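Local atomic coordinates of glutamate--tRNA ligase (Methanothermobacter thermautotrophicus, PDB entry 3AII), a protein that probably attaches glutamate to transfer RNA in two steps, first activating it with ATP to glutamyl-AMP, as a non-discriminating glutamyl-tRNA synthetase. Residues F405-P410 and H492-E497; G436-E441 and E517-E522; D451-G456 and V466-G471; A502-P507 and F548-K553. One frame throughout, in Å; residues are numbered along the deposited sequence.

Contact 1 (F405-P410 and H492-E497)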
# COMPACT_ATOMS: atom_id res chain seq x y z
N PHE A 405 -29.35 -5.60 5.63
CA PHE A 405 -29.25 -6.21 6.97
C PHE A 405 -28.52 -7.55 6.86
O PHE A 405 -29.03 -8.48 6.23
CB PHE A 405 -30.63 -6.46 7.57
CG PHE A 405 -31.36 -5.22 8.02
CD1 PHE A 405 -30.67 -4.06 8.36
CD2 PHE A 405 -32.75 -5.22 8.13
CE1 PHE A 405 -31.35 -2.91 8.79
CE2 PHE A 405 -33.43 -4.08 8.55
CZ PHE A 405 -32.73 -2.94 8.89
N PHE A 406 -27.35 -7.64 7.49
CA PHE A 406 -26.61 -8.89 7.64
C PHE A 406 -26.56 -9.19 9.13
O PHE A 406 -26.04 -8.39 9.90
CB PHE A 406 -25.19 -8.74 7.08
CG PHE A 406 -24.23 -9.85 7.49
CD1 PHE A 406 -24.34 -11.12 6.96
CD2 PHE A 406 -23.20 -9.59 8.39
CE1 PHE A 406 -23.46 -12.14 7.33
CE2 PHE A 406 -22.30 -10.59 8.77
CZ PHE A 406 -22.43 -11.87 8.24
N ALA A 407 -27.11 -10.33 9.52
CA ALA A 407 -27.10 -10.74 10.92
C ALA A 407 -25.98 -11.76 11.13
O ALA A 407 -26.11 -12.92 10.74
CB ALA A 407 -28.45 -11.35 11.30
N ALA A 408 -24.89 -11.30 11.75
CA ALA A 408 -23.76 -12.16 12.10
C ALA A 408 -24.16 -13.12 13.22
O ALA A 408 -24.89 -12.73 14.12
CB ALA A 408 -22.60 -11.32 12.55
N ASP A 409 -23.65 -14.36 13.17
CA ASP A 409 -23.93 -15.36 14.21
C ASP A 409 -25.40 -15.34 14.61
O ASP A 409 -25.74 -15.14 15.78
CB ASP A 409 -23.02 -15.15 15.42
CG ASP A 409 -21.56 -15.42 15.10
OD1 ASP A 409 -21.27 -16.25 14.21
OD2 ASP A 409 -20.69 -14.80 15.75
N PRO A 410 -26.27 -15.55 13.63
CA PRO A 410 -27.69 -15.29 13.85
C PRO A 410 -28.35 -16.32 14.76
O PRO A 410 -27.94 -17.47 14.81
CB PRO A 410 -28.27 -15.37 12.44
CG PRO A 410 -27.35 -16.32 11.72
CD PRO A 410 -25.99 -16.00 12.26
N HIS A 492 -31.01 -4.82 13.93
CA HIS A 492 -31.28 -5.26 12.56
C HIS A 492 -31.71 -6.72 12.60
O HIS A 492 -31.57 -7.39 13.63
CB HIS A 492 -30.08 -5.01 11.62
CG HIS A 492 -28.80 -5.65 12.05
ND1 HIS A 492 -28.10 -5.24 13.16
CD2 HIS A 492 -28.06 -6.64 11.48
CE1 HIS A 492 -27.00 -5.96 13.28
NE2 HIS A 492 -26.95 -6.82 12.27
N TRP A 493 -32.26 -7.20 11.49
CA TRP A 493 -32.97 -8.47 11.48
C TRP A 493 -33.19 -8.94 10.05
O TRP A 493 -33.16 -8.14 9.11
CB TRP A 493 -34.32 -8.34 12.23
CG TRP A 493 -35.23 -7.34 11.57
CD1 TRP A 493 -35.15 -5.97 11.64
CD2 TRP A 493 -36.31 -7.64 10.68
NE1 TRP A 493 -36.16 -5.41 10.87
CE2 TRP A 493 -36.87 -6.41 10.27
CE3 TRP A 493 -36.87 -8.83 10.21
CZ2 TRP A 493 -37.96 -6.34 9.39
CZ3 TRP A 493 -37.95 -8.75 9.34
CH2 TRP A 493 -38.49 -7.52 8.95
N VAL A 494 -33.39 -10.25 9.89
CA VAL A 494 -33.64 -10.84 8.58
C VAL A 494 -34.83 -11.79 8.64
O VAL A 494 -34.87 -12.69 9.49
CB VAL A 494 -32.40 -11.62 8.09
CG1 VAL A 494 -32.66 -12.18 6.69
CG2 VAL A 494 -31.14 -10.72 8.09
N PRO A 495 -35.83 -11.61 7.75
CA PRO A 495 -36.96 -12.55 7.69
C PRO A 495 -36.45 -13.96 7.46
O PRO A 495 -35.60 -14.17 6.58
CB PRO A 495 -37.75 -12.07 6.46
CG PRO A 495 -37.36 -10.64 6.26
CD PRO A 495 -35.96 -10.49 6.80
N ALA A 496 -36.94 -14.94 8.21
CA ALA A 496 -36.37 -16.28 8.13
C ALA A 496 -36.60 -16.95 6.78
O ALA A 496 -35.73 -17.68 6.28
CB ALA A 496 -36.90 -17.15 9.25
N GLU A 497 -37.76 -16.70 6.18
CA GLU A 497 -38.18 -17.45 5.00
C GLU A 497 -37.27 -17.23 3.80
O GLU A 497 -37.06 -18.13 2.99
CB GLU A 497 -39.62 -17.10 4.62
CG GLU A 497 -40.67 -17.67 5.57
CD GLU A 497 -40.94 -16.81 6.80
OE1 GLU A 497 -40.28 -15.76 6.99
OE2 GLU A 497 -41.84 -17.18 7.58
O HOH W 1 -24.54 -8.45 12.52

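Contact 2 (G436-E441 and E517-E522)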
# COMPACT_ATOMS: atom_id res chain seq x y z
N GLY A 436 -34.69 3.04 -4.81
CA GLY A 436 -35.87 2.49 -4.18
C GLY A 436 -35.70 1.86 -2.81
O GLY A 436 -34.68 2.06 -2.14
N ASN A 437 -36.72 1.11 -2.41
CA ASN A 437 -36.76 0.57 -1.04
C ASN A 437 -36.70 -0.95 -1.04
O ASN A 437 -37.32 -1.60 -1.88
CB ASN A 437 -38.05 0.98 -0.35
CG ASN A 437 -38.13 2.47 -0.09
OD1 ASN A 437 -37.12 3.16 -0.10
ND2 ASN A 437 -39.34 2.98 0.14
N ARG A 438 -35.96 -1.51 -0.08
CA ARG A 438 -36.12 -2.94 0.21
C ARG A 438 -37.49 -3.19 0.84
O ARG A 438 -38.01 -2.34 1.56
CB ARG A 438 -35.03 -3.43 1.17
CG ARG A 438 -33.61 -3.18 0.73
CD ARG A 438 -32.89 -2.26 1.70
NE ARG A 438 -32.65 -2.93 2.99
CZ ARG A 438 -32.15 -2.31 4.06
NH1 ARG A 438 -31.92 -3.00 5.17
NH2 ARG A 438 -31.90 -1.01 4.01
N VAL A 439 -38.06 -4.36 0.57
CA VAL A 439 -39.32 -4.77 1.17
C VAL A 439 -39.04 -6.04 1.91
O VAL A 439 -38.62 -7.04 1.32
CB VAL A 439 -40.42 -5.00 0.13
CG1 VAL A 439 -41.73 -5.37 0.80
CG2 VAL A 439 -40.57 -3.73 -0.72
N LEU A 440 -39.25 -5.99 3.21
CA LEU A 440 -39.00 -7.13 4.08
C LEU A 440 -40.33 -7.61 4.64
O LEU A 440 -41.08 -6.83 5.21
CB LEU A 440 -38.11 -6.73 5.24
CG LEU A 440 -36.72 -6.21 4.84
CD1 LEU A 440 -35.86 -5.95 6.06
CD2 LEU A 440 -36.05 -7.22 3.95
N GLU A 441 -40.60 -8.90 4.47
CA GLU A 441 -41.87 -9.45 4.89
C GLU A 441 -41.70 -10.20 6.22
O GLU A 441 -41.14 -11.30 6.26
CB GLU A 441 -42.42 -10.40 3.82
CG GLU A 441 -42.59 -9.77 2.45
CD GLU A 441 -43.88 -8.97 2.30
OE1 GLU A 441 -44.62 -8.80 3.31
OE2 GLU A 441 -44.15 -8.51 1.17
N GLU A 517 -30.36 -10.28 4.06
CA GLU A 517 -31.68 -10.18 3.46
C GLU A 517 -31.67 -10.50 1.96
O GLU A 517 -30.66 -10.36 1.28
CB GLU A 517 -32.28 -8.81 3.74
CG GLU A 517 -31.65 -7.69 2.94
CD GLU A 517 -32.23 -6.35 3.32
OE1 GLU A 517 -33.18 -5.89 2.65
OE2 GLU A 517 -31.75 -5.77 4.31
N ALA A 518 -32.83 -10.95 1.47
CA ALA A 518 -33.00 -11.43 0.09
C ALA A 518 -32.47 -10.50 -0.99
O ALA A 518 -31.89 -10.95 -1.97
CB ALA A 518 -34.48 -11.74 -0.17
N ASP A 519 -32.66 -9.19 -0.82
CA ASP A 519 -32.23 -8.25 -1.86
C ASP A 519 -30.72 -8.22 -2.14
O ASP A 519 -30.29 -7.79 -3.21
CB ASP A 519 -32.72 -6.84 -1.54
CG ASP A 519 -34.14 -6.61 -1.97
OD1 ASP A 519 -34.55 -7.19 -3.01
OD2 ASP A 519 -34.86 -5.86 -1.28
N ALA A 520 -29.92 -8.65 -1.18
CA ALA A 520 -28.49 -8.71 -1.35
C ALA A 520 -28.12 -9.55 -2.58
O ALA A 520 -27.07 -9.36 -3.17
CB ALA A 520 -27.82 -9.27 -0.09
N SER A 521 -29.01 -10.47 -2.97
CA SER A 521 -28.74 -11.31 -4.14
C SER A 521 -28.61 -10.50 -5.44
O SER A 521 -28.10 -11.01 -6.44
CB SER A 521 -29.82 -12.39 -4.30
OG SER A 521 -31.09 -11.83 -4.54
N GLU A 522 -29.08 -9.25 -5.43
CA GLU A 522 -28.92 -8.35 -6.57
C GLU A 522 -27.49 -7.81 -6.76
O GLU A 522 -27.15 -7.24 -7.80
CB GLU A 522 -29.89 -7.16 -6.46
CG GLU A 522 -29.44 -6.09 -5.45
CD GLU A 522 -30.56 -5.13 -5.08
OE1 GLU A 522 -31.56 -5.06 -5.82
OE2 GLU A 522 -30.43 -4.43 -4.06

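Contact 3 (D451-G456 and V466-G471)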
# COMPACT_ATOMS: atom_id res chain seq x y z
N ASP A 451 -24.63 -11.85 18.70
CA ASP A 451 -23.55 -11.34 19.55
C ASP A 451 -24.00 -10.24 20.51
O ASP A 451 -24.50 -9.20 20.09
CB ASP A 451 -22.38 -10.85 18.69
CG ASP A 451 -21.69 -11.99 17.95
OD1 ASP A 451 -21.81 -13.15 18.40
OD2 ASP A 451 -21.03 -11.72 16.92
N ASP A 452 -23.79 -10.48 21.80
CA ASP A 452 -24.16 -9.52 22.84
C ASP A 452 -25.66 -9.27 22.81
O ASP A 452 -26.12 -8.17 23.09
CB ASP A 452 -23.41 -8.20 22.66
CG ASP A 452 -21.91 -8.36 22.84
OD1 ASP A 452 -21.48 -9.41 23.36
OD2 ASP A 452 -21.16 -7.43 22.47
N LEU A 453 -26.41 -10.31 22.44
CA LEU A 453 -27.87 -10.22 22.43
C LEU A 453 -28.39 -10.64 23.81
O LEU A 453 -28.50 -11.82 24.11
CB LEU A 453 -28.45 -11.14 21.36
CG LEU A 453 -29.97 -11.16 21.26
CD1 LEU A 453 -30.50 -9.79 20.89
CD2 LEU A 453 -30.44 -12.20 20.25
N GLY A 454 -28.70 -9.65 24.64
CA GLY A 454 -29.20 -9.94 25.97
C GLY A 454 -30.71 -9.77 26.06
O GLY A 454 -31.36 -9.42 25.08
N GLU A 455 -31.26 -10.02 27.23
CA GLU A 455 -32.70 -9.93 27.43
C GLU A 455 -33.16 -8.48 27.48
O GLU A 455 -32.38 -7.58 27.84
CB GLU A 455 -33.10 -10.66 28.70
CG GLU A 455 -32.80 -12.16 28.67
CD GLU A 455 -33.20 -12.86 29.95
OE1 GLU A 455 -32.69 -12.47 31.03
OE2 GLU A 455 -34.02 -13.80 29.89
N GLY A 456 -34.41 -8.24 27.09
CA GLY A 456 -34.98 -6.91 27.18
C GLY A 456 -35.72 -6.51 25.93
O GLY A 456 -35.88 -7.32 25.01
N VAL A 466 -40.44 -5.88 20.30
CA VAL A 466 -40.57 -7.18 20.95
C VAL A 466 -39.81 -7.16 22.27
O VAL A 466 -39.04 -6.23 22.54
CB VAL A 466 -39.98 -8.28 20.08
CG1 VAL A 466 -40.77 -8.40 18.77
CG2 VAL A 466 -38.49 -8.01 19.81
N ILE A 467 -40.05 -8.19 23.09
CA ILE A 467 -39.27 -8.39 24.30
C ILE A 467 -38.63 -9.77 24.25
O ILE A 467 -39.30 -10.77 24.01
CB ILE A 467 -40.14 -8.21 25.57
CG1 ILE A 467 -40.69 -6.79 25.61
CG2 ILE A 467 -39.31 -8.49 26.83
CD1 ILE A 467 -41.76 -6.57 26.60
N TYR A 468 -37.31 -9.80 24.44
CA TYR A 468 -36.56 -11.04 24.42
C TYR A 468 -36.27 -11.43 25.87
O TYR A 468 -35.57 -10.72 26.58
CB TYR A 468 -35.25 -10.84 23.64
CG TYR A 468 -34.43 -12.09 23.42
CD1 TYR A 468 -35.02 -13.26 22.95
CD2 TYR A 468 -33.06 -12.11 23.67
CE1 TYR A 468 -34.28 -14.41 22.74
CE2 TYR A 468 -32.31 -13.26 23.47
CZ TYR A 468 -32.92 -14.40 23.00
OH TYR A 468 -32.20 -15.55 22.79
N SER A 469 -36.83 -12.55 26.31
CA SER A 469 -36.50 -13.03 27.64
C SER A 469 -36.78 -14.52 27.76
O SER A 469 -37.67 -15.04 27.11
CB SER A 469 -37.24 -12.24 28.73
OG SER A 469 -38.63 -12.47 28.69
N GLY A 470 -35.97 -15.19 28.58
CA GLY A 470 -36.07 -16.63 28.73
C GLY A 470 -35.84 -17.35 27.43
O GLY A 470 -36.30 -18.48 27.25
N GLY A 471 -35.14 -16.71 26.50
CA GLY A 471 -34.82 -17.31 25.22
C GLY A 471 -35.99 -17.26 24.26
O GLY A 471 -35.98 -17.91 23.22

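Contact 4 (A502-P507 and F548-K553)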
# COMPACT_ATOMS: atom_id res chain seq x y z
N ALA A 502 -24.45 -15.84 4.08
CA ALA A 502 -23.36 -14.94 3.73
C ALA A 502 -22.25 -15.05 4.75
O ALA A 502 -22.45 -15.51 5.87
CB ALA A 502 -23.85 -13.50 3.65
N GLU A 503 -21.06 -14.60 4.37
CA GLU A 503 -19.98 -14.48 5.33
C GLU A 503 -19.17 -13.25 5.01
O GLU A 503 -19.19 -12.75 3.88
CB GLU A 503 -19.10 -15.72 5.34
CG GLU A 503 -18.41 -16.03 4.04
CD GLU A 503 -17.75 -17.39 4.06
OE1 GLU A 503 -18.46 -18.40 4.26
OE2 GLU A 503 -16.51 -17.46 3.89
N VAL A 504 -18.49 -12.75 6.02
CA VAL A 504 -17.66 -11.57 5.89
C VAL A 504 -16.28 -11.92 6.42
O VAL A 504 -16.15 -12.44 7.54
CB VAL A 504 -18.25 -10.40 6.69
CG1 VAL A 504 -17.37 -9.16 6.53
CG2 VAL A 504 -19.68 -10.11 6.24
N ILE A 505 -15.26 -11.67 5.61
CA ILE A 505 -13.89 -11.86 6.06
C ILE A 505 -13.40 -10.58 6.70
O ILE A 505 -13.43 -9.52 6.06
CB ILE A 505 -12.96 -12.25 4.90
CG1 ILE A 505 -13.54 -13.45 4.16
CG2 ILE A 505 -11.56 -12.53 5.44
CD1 ILE A 505 -13.84 -14.64 5.05
N MET A 506 -12.99 -10.67 7.96
CA MET A 506 -12.62 -9.49 8.73
C MET A 506 -11.15 -9.14 8.51
O MET A 506 -10.41 -9.92 7.90
CB MET A 506 -12.93 -9.69 10.22
CG MET A 506 -14.36 -10.12 10.53
SD MET A 506 -15.61 -8.95 9.93
CE MET A 506 -15.38 -7.58 11.04
N PRO A 507 -10.73 -7.96 8.96
CA PRO A 507 -9.37 -7.53 8.62
C PRO A 507 -8.27 -8.41 9.22
O PRO A 507 -7.13 -8.31 8.77
CB PRO A 507 -9.31 -6.10 9.17
CG PRO A 507 -10.75 -5.64 9.13
CD PRO A 507 -11.51 -6.86 9.56
N PHE A 548 -18.18 -11.39 1.58
CA PHE A 548 -17.77 -9.99 1.61
C PHE A 548 -16.45 -9.88 2.33
O PHE A 548 -16.14 -10.69 3.21
CB PHE A 548 -18.77 -9.16 2.42
CG PHE A 548 -20.15 -9.10 1.83
CD1 PHE A 548 -21.09 -10.06 2.14
CD2 PHE A 548 -20.51 -8.06 0.98
CE1 PHE A 548 -22.38 -10.01 1.60
CE2 PHE A 548 -21.79 -8.00 0.43
CZ PHE A 548 -22.73 -8.97 0.75
N TYR A 549 -15.69 -8.84 1.98
CA TYR A 549 -14.51 -8.43 2.73
C TYR A 549 -14.78 -7.11 3.47
O TYR A 549 -15.16 -6.12 2.86
CB TYR A 549 -13.28 -8.33 1.81
CG TYR A 549 -12.58 -9.66 1.65
CD1 TYR A 549 -11.27 -9.84 2.11
CD2 TYR A 549 -13.24 -10.74 1.09
CE1 TYR A 549 -10.65 -11.07 1.99
CE2 TYR A 549 -12.62 -11.97 0.97
CZ TYR A 549 -11.33 -12.13 1.43
OH TYR A 549 -10.71 -13.37 1.32
N TYR A 550 -14.57 -7.12 4.78
CA TYR A 550 -14.87 -5.98 5.65
C TYR A 550 -13.92 -4.81 5.45
O TYR A 550 -12.69 -4.97 5.46
CB TYR A 550 -14.81 -6.44 7.10
CG TYR A 550 -15.43 -5.51 8.12
CD1 TYR A 550 -16.80 -5.55 8.38
CD2 TYR A 550 -14.65 -4.61 8.85
CE1 TYR A 550 -17.38 -4.72 9.32
CE2 TYR A 550 -15.22 -3.79 9.82
CZ TYR A 550 -16.59 -3.85 10.04
OH TYR A 550 -17.19 -3.03 10.98
N ALA A 551 -14.48 -3.62 5.30
CA ALA A 551 -13.66 -2.41 5.24
C ALA A 551 -13.52 -1.82 6.64
O ALA A 551 -12.44 -1.86 7.23
CB ALA A 551 -14.27 -1.39 4.28
N HIS A 552 -14.62 -1.28 7.17
CA HIS A 552 -14.60 -0.58 8.45
C HIS A 552 -16.02 -0.29 8.92
O HIS A 552 -16.98 -0.45 8.17
CB HIS A 552 -13.83 0.74 8.31
CG HIS A 552 -14.26 1.56 7.13
ND1 HIS A 552 -15.47 2.22 7.09
CD2 HIS A 552 -13.67 1.79 5.94
CE1 HIS A 552 -15.60 2.83 5.93
NE2 HIS A 552 -14.52 2.58 5.20
N LYS A 553 -16.14 0.14 10.17
CA LYS A 553 -17.44 0.51 10.73
C LYS A 553 -18.06 1.66 9.94
O LYS A 553 -17.38 2.39 9.22
CB LYS A 553 -17.30 0.91 12.20
CG LYS A 553 -16.59 -0.14 13.05
CD LYS A 553 -16.43 0.32 14.50
CE LYS A 553 -17.78 0.46 15.19
NZ LYS A 553 -17.64 0.88 16.61
OXT LYS A 553 -19.27 1.89 10.00
O HOH W 2 -11.28 -7.42 5.81

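Contact 1 (F405-P410 and H492-E497)
The CB of His492 sits over one face of the Phe405 ring, 3.4 Å from CD1 and displaced toward the rim, a CH-pi contact. The two side chains run antiparallel, the stem of one over the ring of the other. His492 tucks CG over its own main chain, flanked by N and C (chi1 57°), which swings the imidazole back along the chain of Phe406 and Ala407. There its NE2 bonds a water at 2.9 Å, and this water accepts from Ala408 N; Arg533 occupies ND1. Trp493 leaves its backbone on the far side from Phe405, but the same kind of first torsion (chi1 62°) brings the indole round until NE1 lies 3.8 Å from Phe405 CE2. The two rings are inclined at 45°, with Phe405 CD2 over the rim of one indole face, and Ile461 O takes the indole N-H. Val494 CG2 closes the other end, 3.6 Å from Phe405 O and 4.2 Å from Ala407 CB. The contact joins strands 402-408 and 489-495, from two different sheets of the anticodon-binding region, chiefly through apolar surface. This apolar fit leaves the buried Trp493 N and O without a polar partner, the O lying 3.1 Å from Phe405 CD2.

Contact 2 (G436-E441 and E517-E522)
Arg438 grips the carboxylate of Glu517 side-on, one nitrogen to each oxygen, in a buried salt bridge. NE gives a fairly straight bond to OE1 of Glu517 at 3.0 Å; the oxygen lies in the guanidinium plane, but it is met on its syn side from out of the carboxylate plane. NH1 reaches OE2 of Glu517 at 2.9 Å on its syn lone pair, at a more bent 144°. The two groups are not coplanar: their planes are turned 45° apart, and the two side chains stand roughly perpendicular. Bends at chi2 and chi3 turn the guanidinium side-on to the acid, and CG also lies close to Glu517 OE1, while the glutamate runs straight beyond its CG. Leu440 CD2 packs 3.4 Å from Glu517 OE1. Asp519 comes near the stem of the arginine, OD2 standing 3.5 Å from Arg438 CB, but its charge stays 5.6 Å from NE, measured to OD2.

Further out, Arg438 NH2 is held by Glu532 and by Pro427 O, and Phe405 meets the guanidinium in a cation-pi contact while its backbone N bonds Glu517 OE2. The acid thus has several donors, which would be expected to keep it ionised. Residues 518-522 form a 3-10 turn, closed by Ala520 N on Glu517 O at 3.1 Å; Ser521 OG and N both bond Ala518 O. Strand 437-442 pairs with strand 422-427, and this two-stranded antiparallel ribbon is clamped onto the loop after strand 511-516, within the paired beta-barrel anticodon-binding region of GlnRS-like, archaeal-type glutamyl-tRNA synthetases.

Contact 3 (D451-G456 and V466-G471)
Leu453 stands roughly perpendicular to the Tyr468 side chain, its CG 3.8 Å from CE2 of the ring. Tyr468 has CG anti to the backbone N (chi1 -174°), which lays the ring along the incoming 453-455 chain. Gly454 O meets the ring edge in its plane, 3.5 Å from CD2, whereas the leucine comes in obliquely. Around this pair Leu458, Leu413 and Leu473 complete an apolar patch, to which Val411 adds on the leucine side. Gly456 and Tyr468 form an antiparallel hydrogen-bonded pair at the mouth of the hairpin made by strands 456-460 and 464-469, part of the distal beta-barrel of the anticodon-binding region. Gly456 N bonds Tyr468 O at 2.8 Å, and Tyr468 N returns a bond to Gly456 O at 2.9 Å. The side chain of Glu455 runs out beside strand 464-469 in an extended form, CB passing 3.3 Å from Tyr468 O. Glu455 OE2 takes the N-H of Gly470 at 2.7 Å, almost perfectly straight at 177°. Positive phi angles at Gly470 and Gly471 turn the chain there toward strand 472-477.

Contact 4 (A502-P507 and F548-K553)
The Tyr550 ring carries the methyl of Met506 over the centre of one face, CE 3.6 Å from the ring centroid. Bends at chi2 and chi3 (-59° and -71°) curl the methionine over the ring and leave SD to one side, an oblique Met-aromatic contact at 4.4 Å from the centroid. Val504 CG1 lies at the edge of this ring, and Pro507 CD approaches CD2 obliquely at 3.9 Å. On the neighbouring Tyr549 the whole branch point of Ile505 covers a face, with CB 3.8 Å from the centroid and almost on the ring normal; these two side chains extend together from the sheet. Phe548 presents its edge instead, to Glu503 O in the ring plane and to Ala502 CB.

Strands 500-505 and 546-552 are parallel neighbours in the proximal beta-barrel of the anticodon-binding region, the one nearer the catalytic part. Val504 with Phe548 and Ile505 with Tyr549 form the bridges, the first pair on one side of the sheet and the second on the other. Phe548 N bonds Glu503 O at 2.9 Å, Ile505 N donates to Phe548 O at 2.7 Å, and Tyr550 N donates to Ile505 O. Past this last rung the strands part, and a water spans the gap, giving hydrogens to Ile505 O and Tyr550 O. Tyr550 OH is held by Phe534 O. Arg361 binds Tyr550 O through NE and is also touched by the Pro507 ring, so one arginine meets both strand ends.

All four contacts lie in the C-terminal anticodon-binding region. Contact 1 is buried between the two six-stranded sheets, and contact 2, beside it, joins the two-stranded ribbon to the loop after strand 511-516; their segments alternate along the sequence, and Phe405 and Glu517 tie them together, so an aromatic cluster and a charged cluster share one interior. Contacts 3 and 4 instead each lie within a single sheet. Contact 3 is a surface hairpin closing between near neighbours in sequence, with a carboxylate capturing a turn. Contact 4, partly buried, joins more distant strands in parallel, with rings covered by aliphatic groups. Phe406 packs on Val504, linking contacts 1 and 4, whereas contact 3 stays clear of both 2 and 4.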